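Local coordinates for protein 2,3-dehydroadipyl-CoA hydratase (Escherichia coli, PDB 4FZW) that catalyses the reversible conversion of 2,3-dehydroadipyl-CoA into 3-hydroxyadipyl-CoA, a hydratase reaction in the bacterial breakdown of phenylacetate, at residues Ile50-Val54 with Ala194-Ala198; Ala122-Phe128 with Ser165-Ala171. All coordinates share one frame; numbering follows the deposited sequence.

Contact 1. Residues Ile50-Val54 with Ala194-Ala198; sequences ISVCV and ASKMA
Val52 faces Ala194 and Met197 of helix 186-197 and Ala198 just beyond, and buries more surface there than any other residue of the pair; both its methyls meet Met197 CE, while CG1 also packs on the Ala194 methyl and CG2 on helix backbone. Val52 CG1 and Ala194 CB are 3.4 Å apart. Val52 CG2 lies beside the backbone, 3.5 Å from Ala194 O and near Ala198 N. These two atoms are themselves joined by the helical bond from Ala198 N to Ala194 O (2.7 Å), so the methyl lies beside an N-H and a C=O already bonded to each other. With CG1 anti to the backbone N of Val52 (chi1 -176°), both branches are turned to the helix. Met197 comes in across Val52 at about a right angle; its chain is bent at chi3 (-14°), which leaves Met197 CE 3.5 Å from Val52 CG1.

In this crotonase-type fold, strand 52-56 runs between strands 15-20 and 98-102 of the larger sheet, and helix 186-197 covers one of its faces. Val52 and Val54 point to that helix, whereas Cys53 points the other way, onto Leu41 of helix 31-46. Ala194, small enough to sit close to the sheet, also receives Val54, whose CG2 is 3.7 Å from Ala194 CB; the same alanine rests on Val15 and Ile99 of the flanking strands. Met197 adds Pro97 and Ile99, and touches Ser162 of a second subunit.

At the loop end of the strand the contact becomes partly polar. Ala198 CB packs on Val52 CG2 and on Ser51 CB, 3.9 Å from the latter. A water accepts from Ser51 OG at 2.6 Å and donates to Ala198 O, linking Ser51, just before the strand, with Ala198, while Arg14 NE bonds to the same serine oxygen.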
ATOM      1  N   ILE B  50      11.722 -19.470  26.658  1.00 49.32           N
ATOM      2  CA  ILE B  50      12.511 -19.017  25.510  1.00 47.44           C
ATOM      3  C   ILE B  50      12.193 -17.576  25.094  1.00 48.70           C
ATOM      4  O   ILE B  50      11.024 -17.161  25.071  1.00 52.45           O
ATOM      5  CB  ILE B  50      12.338 -19.928  24.289  1.00 47.03           C
ATOM      6  CG1 ILE B  50      12.700 -21.369  24.648  1.00 49.77           C
ATOM      7  CG2 ILE B  50      13.165 -19.393  23.128  1.00 42.92           C
ATOM      8  CD1 ILE B  50      12.518 -22.357  23.526  1.00 48.26           C
ATOM      9  N   SER B  51      13.245 -16.829  24.766  1.00 46.78           N
ATOM     10  CA  SER B  51      13.147 -15.414  24.393  1.00 46.51           C
ATOM     11  C   SER B  51      13.742 -15.125  23.006  1.00 45.27           C
ATOM     12  O   SER B  51      13.255 -14.260  22.280  1.00 45.74           O
ATOM     13  CB  SER B  51      13.825 -14.534  25.438  1.00 42.96           C
ATOM     14  OG  SER B  51      13.145 -14.614  26.675  1.00 47.52           O
ATOM     15  N   VAL B  52      14.789 -15.863  22.640  1.00 46.14           N
ATOM     16  CA  VAL B  52      15.463 -15.707  21.346  1.00 43.01           C
ATOM     17  C   VAL B  52      15.824 -17.078  20.762  1.00 41.45           C
ATOM     18  O   VAL B  52      16.070 -18.044  21.502  1.00 43.38           O
ATOM     19  CB  VAL B  52      16.775 -14.886  21.477  1.00 40.79           C
ATOM     20  CG1 VAL B  52      17.395 -14.656  20.103  1.00 34.88           C
ATOM     21  CG2 VAL B  52      16.524 -13.551  22.195  1.00 38.74           C
ATOM     22  N   CYS B  53      15.858 -17.154  19.435  1.00 34.09           N
ATOM     23  CA  CYS B  53      16.421 -18.309  18.757  1.00 36.88           C
ATOM     24  C   CYS B  53      17.681 -17.884  17.960  1.00 41.84           C
ATOM     25  O   CYS B  53      17.845 -16.705  17.607  1.00 39.04           O
ATOM     26  CB  CYS B  53      15.369 -18.985  17.872  1.00 34.19           C
ATOM     27  SG  CYS B  53      15.861 -20.520  17.035  1.00 40.06           S
ATOM     28  N   VAL B  54      18.580 -18.843  17.743  1.00 30.96           N
ATOM     29  CA  VAL B  54      19.733 -18.667  16.883  1.00 34.13           C
ATOM     30  C   VAL B  54      19.669 -19.850  15.928  1.00 37.74           C
ATOM     31  O   VAL B  54      19.385 -20.978  16.362  1.00 35.71           O
ATOM     32  CB  VAL B  54      21.070 -18.727  17.681  1.00 35.69           C
ATOM     33  CG1 VAL B  54      22.277 -18.854  16.754  1.00 33.40           C
ATOM     34  CG2 VAL B  54      21.206 -17.533  18.594  1.00 31.81           C
ATOM     35  N   ALA B 194      22.239 -12.971  21.216  1.00 38.42           N
ATOM     36  CA  ALA B 194      20.900 -13.432  21.604  1.00 40.25           C
ATOM     37  C   ALA B 194      20.769 -13.354  23.107  1.00 41.48           C
ATOM     38  O   ALA B 194      19.702 -13.097  23.612  1.00 38.28           O
ATOM     39  CB  ALA B 194      20.650 -14.849  21.136  1.00 35.61           C
ATOM     40  N   SER B 195      21.872 -13.576  23.821  1.00 42.91           N
ATOM     41  CA  SER B 195      21.847 -13.550  25.279  1.00 42.76           C
ATOM     42  C   SER B 195      21.582 -12.151  25.775  1.00 42.60           C
ATOM     43  O   SER B 195      20.874 -11.958  26.761  1.00 44.76           O
ATOM     44  CB  SER B 195      23.151 -14.093  25.854  1.00 40.57           C
ATOM     45  OG  SER B 195      23.202 -15.482  25.617  1.00 47.95           O
ATOM     46  N   LYS B 196      22.165 -11.180  25.081  1.00 40.24           N
ATOM     47  CA  LYS B 196      21.916  -9.781  25.354  1.00 46.71           C
ATOM     48  C   LYS B 196      20.454  -9.416  25.046  1.00 42.99           C
ATOM     49  O   LYS B 196      19.800  -8.710  25.813  1.00 44.76           O
ATOM     50  CB  LYS B 196      22.876  -8.922  24.528  1.00 45.34           C
ATOM     51  CG  LYS B 196      22.442  -7.478  24.417  1.00 53.82           C
ATOM     52  CD  LYS B 196      23.565  -6.534  24.780  1.00 57.89           C
ATOM     53  CE  LYS B 196      24.675  -6.608  23.767  1.00 68.85           C
ATOM     54  NZ  LYS B 196      25.753  -5.633  24.094  1.00 80.73           N
ATOM     55  N   MET B 197      19.928  -9.907  23.933  1.00 38.05           N
ATOM     56  CA  MET B 197      18.523  -9.641  23.644  1.00 45.42           C
ATOM     57  C   MET B 197      17.625 -10.309  24.697  1.00 42.87           C
ATOM     58  O   MET B 197      16.837  -9.625  25.347  1.00 39.38           O
ATOM     59  CB  MET B 197      18.157  -9.997  22.198  1.00 41.10           C
ATOM     60  CG  MET B 197      18.878  -9.103  21.184  1.00 41.53           C
ATOM     61  SD  MET B 197      18.513  -9.618  19.512  1.00 48.62           S
ATOM     62  CE  MET B 197      17.801 -11.212  19.887  1.00 43.84           C
ATOM     63  N   ALA B 198      17.815 -11.613  24.907  1.00 44.55           N
ATOM     64  CA  ALA B 198      17.092 -12.409  25.904  1.00 40.98           C
ATOM     65  C   ALA B 198      17.108 -11.835  27.328  1.00 41.20           C
ATOM     66  O   ALA B 198      16.466 -12.358  28.240  1.00 38.51           O
ATOM     67  CB  ALA B 198      17.654 -13.825  25.921  1.00 41.15           C
TER
HETATM   68  O   HOH W   1      13.502 -12.442  28.133  1.00 35.55           O

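Contact 2. Residues Ala122-Phe128 with Ser165-Ala171; sequences AGENARF and SITAQQA
Phe128 and Ile166 form an antiparallel hydrogen-bonded pair that joins strand 166-167 to strand 127-129 in the smaller sheet of the crotonase fold, where 166-167 is outermost within this chain: Phe128 N reaches Ile166 O at 3.1 Å, and Ile166 N returns to Phe128 O at 2.9 Å. Arg127 and Thr167, the adjoining non-hydrogen-bonded pair, put their side chains on the other face, where the guanidinium runs past Thr167 CG2 and Ser165 CB. Where the strand gives way to helix 168-173, Ala168 N makes a weak bond to Ala126 O, and the methyl of Ala168 lies by those of Ala122 and Ala126. Gln169, bent at chi2 (71°), delivers NE2 to a lone pair of Glu124 O at 2.9 Å, in the carbonyl plane. Without the amide, as with an alanine here, Glu124 O would probably lose this donor and the 123-126 turn a tie to the helix.

A capping box sets the helix start: Gln170 N donates to Thr167 OG1, while Thr167 N donates to Gln170 OE1. Across the contact, the type I turn is closed by Ala126 N to Gly123 O. Farther in, Leu176 touches both Phe128 and Ala171, whose CB lies 3.8 Å from Phe128 CD1.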
ATOM      1  N   ALA B 122      27.626 -12.952  10.465  1.00 39.57           N
ATOM      2  CA  ALA B 122      28.302 -13.816   9.492  1.00 35.62           C
ATOM      3  C   ALA B 122      29.754 -14.110   9.861  1.00 38.42           C
ATOM      4  O   ALA B 122      30.374 -13.381  10.641  1.00 38.09           O
ATOM      5  CB  ALA B 122      28.239 -13.194   8.114  1.00 33.16           C
ATOM      6  N   GLY B 123      30.295 -15.172   9.269  1.00 38.83           N
ATOM      7  CA  GLY B 123      31.683 -15.538   9.438  1.00 31.63           C
ATOM      8  C   GLY B 123      32.474 -14.844   8.334  1.00 38.86           C
ATOM      9  O   GLY B 123      31.908 -14.523   7.272  1.00 32.49           O
ATOM     10  N   GLU B 124      33.773 -14.620   8.559  1.00 36.56           N
ATOM     11  CA  GLU B 124      34.587 -13.913   7.569  1.00 36.79           C
ATOM     12  C   GLU B 124      34.528 -14.595   6.204  1.00 35.66           C
ATOM     13  O   GLU B 124      34.572 -13.934   5.167  1.00 35.08           O
ATOM     14  CB  GLU B 124      36.040 -13.784   8.022  1.00 43.21           C
ATOM     15  CG  GLU B 124      36.848 -12.911   7.091  1.00 52.01           C
ATOM     16  CD  GLU B 124      38.092 -12.378   7.736  1.00 64.02           C
ATOM     17  OE1 GLU B 124      38.398 -12.811   8.868  1.00 67.86           O
ATOM     18  OE2 GLU B 124      38.760 -11.523   7.110  1.00 67.33           O
ATOM     19  N   ASN B 125      34.410 -15.919   6.214  1.00 34.42           N
ATOM     20  CA  ASN B 125      34.413 -16.695   4.983  1.00 39.36           C
ATOM     21  C   ASN B 125      33.034 -17.033   4.422  1.00 41.24           C
ATOM     22  O   ASN B 125      32.943 -17.800   3.465  1.00 45.72           O
ATOM     23  CB  ASN B 125      35.220 -17.973   5.196  1.00 48.44           C
ATOM     24  N   ALA B 126      31.975 -16.474   5.020  1.00 39.37           N
ATOM     25  CA  ALA B 126      30.586 -16.752   4.598  1.00 39.73           C
ATOM     26  C   ALA B 126      30.301 -16.226   3.190  1.00 39.10           C
ATOM     27  O   ALA B 126      30.893 -15.229   2.760  1.00 38.42           O
ATOM     28  CB  ALA B 126      29.592 -16.165   5.594  1.00 36.62           C
ATOM     29  N   ARG B 127      29.415 -16.910   2.474  1.00 37.95           N
ATOM     30  CA  ARG B 127      28.976 -16.453   1.152  1.00 39.64           C
ATOM     31  C   ARG B 127      27.442 -16.398   1.066  1.00 36.78           C
ATOM     32  O   ARG B 127      26.733 -17.177   1.703  1.00 33.06           O
ATOM     33  CB  ARG B 127      29.540 -17.342   0.039  1.00 39.93           C
ATOM     34  CG  ARG B 127      30.981 -17.790   0.254  1.00 41.83           C
ATOM     35  CD  ARG B 127      31.988 -16.836  -0.352  1.00 42.84           C
ATOM     36  NE  ARG B 127      31.789 -16.664  -1.788  1.00 46.59           N
ATOM     37  CZ  ARG B 127      32.517 -15.856  -2.552  1.00 46.21           C
ATOM     38  NH1 ARG B 127      33.503 -15.149  -2.013  1.00 43.80           N
ATOM     39  NH2 ARG B 127      32.259 -15.752  -3.850  1.00 42.68           N
ATOM     40  N   PHE B 128      26.944 -15.451   0.289  1.00 36.59           N
ATOM     41  CA  PHE B 128      25.520 -15.236   0.164  1.00 31.79           C
ATOM     42  C   PHE B 128      25.212 -15.110  -1.302  1.00 34.64           C
ATOM     43  O   PHE B 128      25.809 -14.283  -1.986  1.00 35.76           O
ATOM     44  CB  PHE B 128      25.094 -13.945   0.862  1.00 29.51           C
ATOM     45  CG  PHE B 128      25.173 -13.998   2.367  1.00 34.01           C
ATOM     46  CD1 PHE B 128      26.251 -13.426   3.033  1.00 31.29           C
ATOM     47  CD2 PHE B 128      24.148 -14.584   3.123  1.00 31.88           C
ATOM     48  CE1 PHE B 128      26.329 -13.460   4.425  1.00 32.97           C
ATOM     49  CE2 PHE B 128      24.216 -14.626   4.505  1.00 28.24           C
ATOM     50  CZ  PHE B 128      25.314 -14.072   5.162  1.00 34.17           C
ATOM     51  N   SER B 165      27.629 -15.074  -6.181  1.00 35.32           N
ATOM     52  CA  SER B 165      27.792 -14.861  -4.733  1.00 36.03           C
ATOM     53  C   SER B 165      28.375 -13.502  -4.362  1.00 35.14           C
ATOM     54  O   SER B 165      29.007 -12.842  -5.178  1.00 35.44           O
ATOM     55  CB  SER B 165      28.742 -15.911  -4.144  1.00 38.55           C
ATOM     56  OG  SER B 165      28.150 -17.189  -4.057  1.00 42.89           O
ATOM     57  N   ILE B 166      28.178 -13.116  -3.106  1.00 34.83           N
ATOM     58  CA  ILE B 166      28.872 -11.980  -2.515  1.00 34.31           C
ATOM     59  C   ILE B 166      29.506 -12.411  -1.183  1.00 38.06           C
ATOM     60  O   ILE B 166      28.957 -13.268  -0.477  1.00 35.79           O
ATOM     61  CB  ILE B 166      27.936 -10.730  -2.320  1.00 36.46           C
ATOM     62  CG1 ILE B 166      26.867 -10.969  -1.230  1.00 34.59           C
ATOM     63  CG2 ILE B 166      27.267 -10.327  -3.631  1.00 33.87           C
ATOM     64  CD1 ILE B 166      26.079  -9.704  -0.882  1.00 29.55           C
ATOM     65  N   THR B 167      30.663 -11.842  -0.850  1.00 33.62           N
ATOM     66  CA  THR B 167      31.329 -12.229   0.380  1.00 34.23           C
ATOM     67  C   THR B 167      30.568 -11.669   1.575  1.00 36.82           C
ATOM     68  O   THR B 167      29.726 -10.787   1.432  1.00 38.41           O
ATOM     69  CB  THR B 167      32.786 -11.723   0.457  1.00 41.29           C
ATOM     70  OG1 THR B 167      32.795 -10.288   0.408  1.00 43.44           O
ATOM     71  CG2 THR B 167      33.638 -12.297  -0.677  1.00 30.04           C
ATOM     72  N   ALA B 168      30.895 -12.183   2.753  1.00 36.67           N
ATOM     73  CA  ALA B 168      30.413 -11.656   4.022  1.00 39.03           C
ATOM     74  C   ALA B 168      30.650 -10.152   4.165  1.00 40.19           C
ATOM     75  O   ALA B 168      29.805  -9.436   4.705  1.00 37.90           O
ATOM     76  CB  ALA B 168      31.106 -12.400   5.165  1.00 38.45           C
ATOM     77  N   GLN B 169      31.808  -9.690   3.697  1.00 37.22           N
ATOM     78  CA  GLN B 169      32.188  -8.283   3.806  1.00 39.45           C
ATOM     79  C   GLN B 169      31.390  -7.380   2.863  1.00 36.64           C
ATOM     80  O   GLN B 169      30.948  -6.294   3.248  1.00 34.44           O
ATOM     81  CB  GLN B 169      33.695  -8.083   3.565  1.00 39.17           C
ATOM     82  CG  GLN B 169      34.640  -8.837   4.532  1.00 36.84           C
ATOM     83  CD  GLN B 169      34.658 -10.346   4.304  1.00 44.50           C
ATOM     84  OE1 GLN B 169      34.290 -10.851   3.224  1.00 39.61           O
ATOM     85  NE2 GLN B 169      35.079 -11.076   5.335  1.00 38.77           N
ATOM     86  N   GLN B 170      31.234  -7.819   1.621  1.00 35.07           N
ATOM     87  CA  GLN B 170      30.316  -7.147   0.716  1.00 39.20           C
ATOM     88  C   GLN B 170      28.901  -7.102   1.306  1.00 37.41           C
ATOM     89  O   GLN B 170      28.190  -6.094   1.162  1.00 38.38           O
ATOM     90  CB  GLN B 170      30.278  -7.837  -0.653  1.00 39.66           C
ATOM     91  CG  GLN B 170      31.543  -7.688  -1.508  1.00 33.77           C
ATOM     92  CD  GLN B 170      31.536  -8.655  -2.666  1.00 36.90           C
ATOM     93  OE1 GLN B 170      31.346  -9.861  -2.472  1.00 34.14           O
ATOM     94  NE2 GLN B 170      31.706  -8.132  -3.887  1.00 35.05           N
ATOM     95  N   ALA B 171      28.504  -8.171   1.993  1.00 31.90           N
ATOM     96  CA  ALA B 171      27.128  -8.266   2.483  1.00 34.84           C
ATOM     97  C   ALA B 171      26.907  -7.372   3.686  1.00 37.20           C
ATOM     98  O   ALA B 171      25.794  -6.930   3.917  1.00 36.18           O
ATOM     99  CB  ALA B 171      26.721  -9.711   2.788  1.00 35.77           C
TER

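Contact 1 belongs to the core: nearly all its touching residues are buried, and it lays a helix on the larger sheet through methyl groups, with one water bridge at its loop end. Contact 2 lies nearer the surface, partly buried, and combines backbone strand pairing with side-chain packing and a polar Gln169 bond, next to a capped helix start. Their centres are 23 Å apart and they do not touch, yet both reach the larger sheet, contact 1 through strand 52-56 and contact 2 through strand 119-123, on which Ala122 and Gly123 lie. Only contact 1 also meets a second subunit.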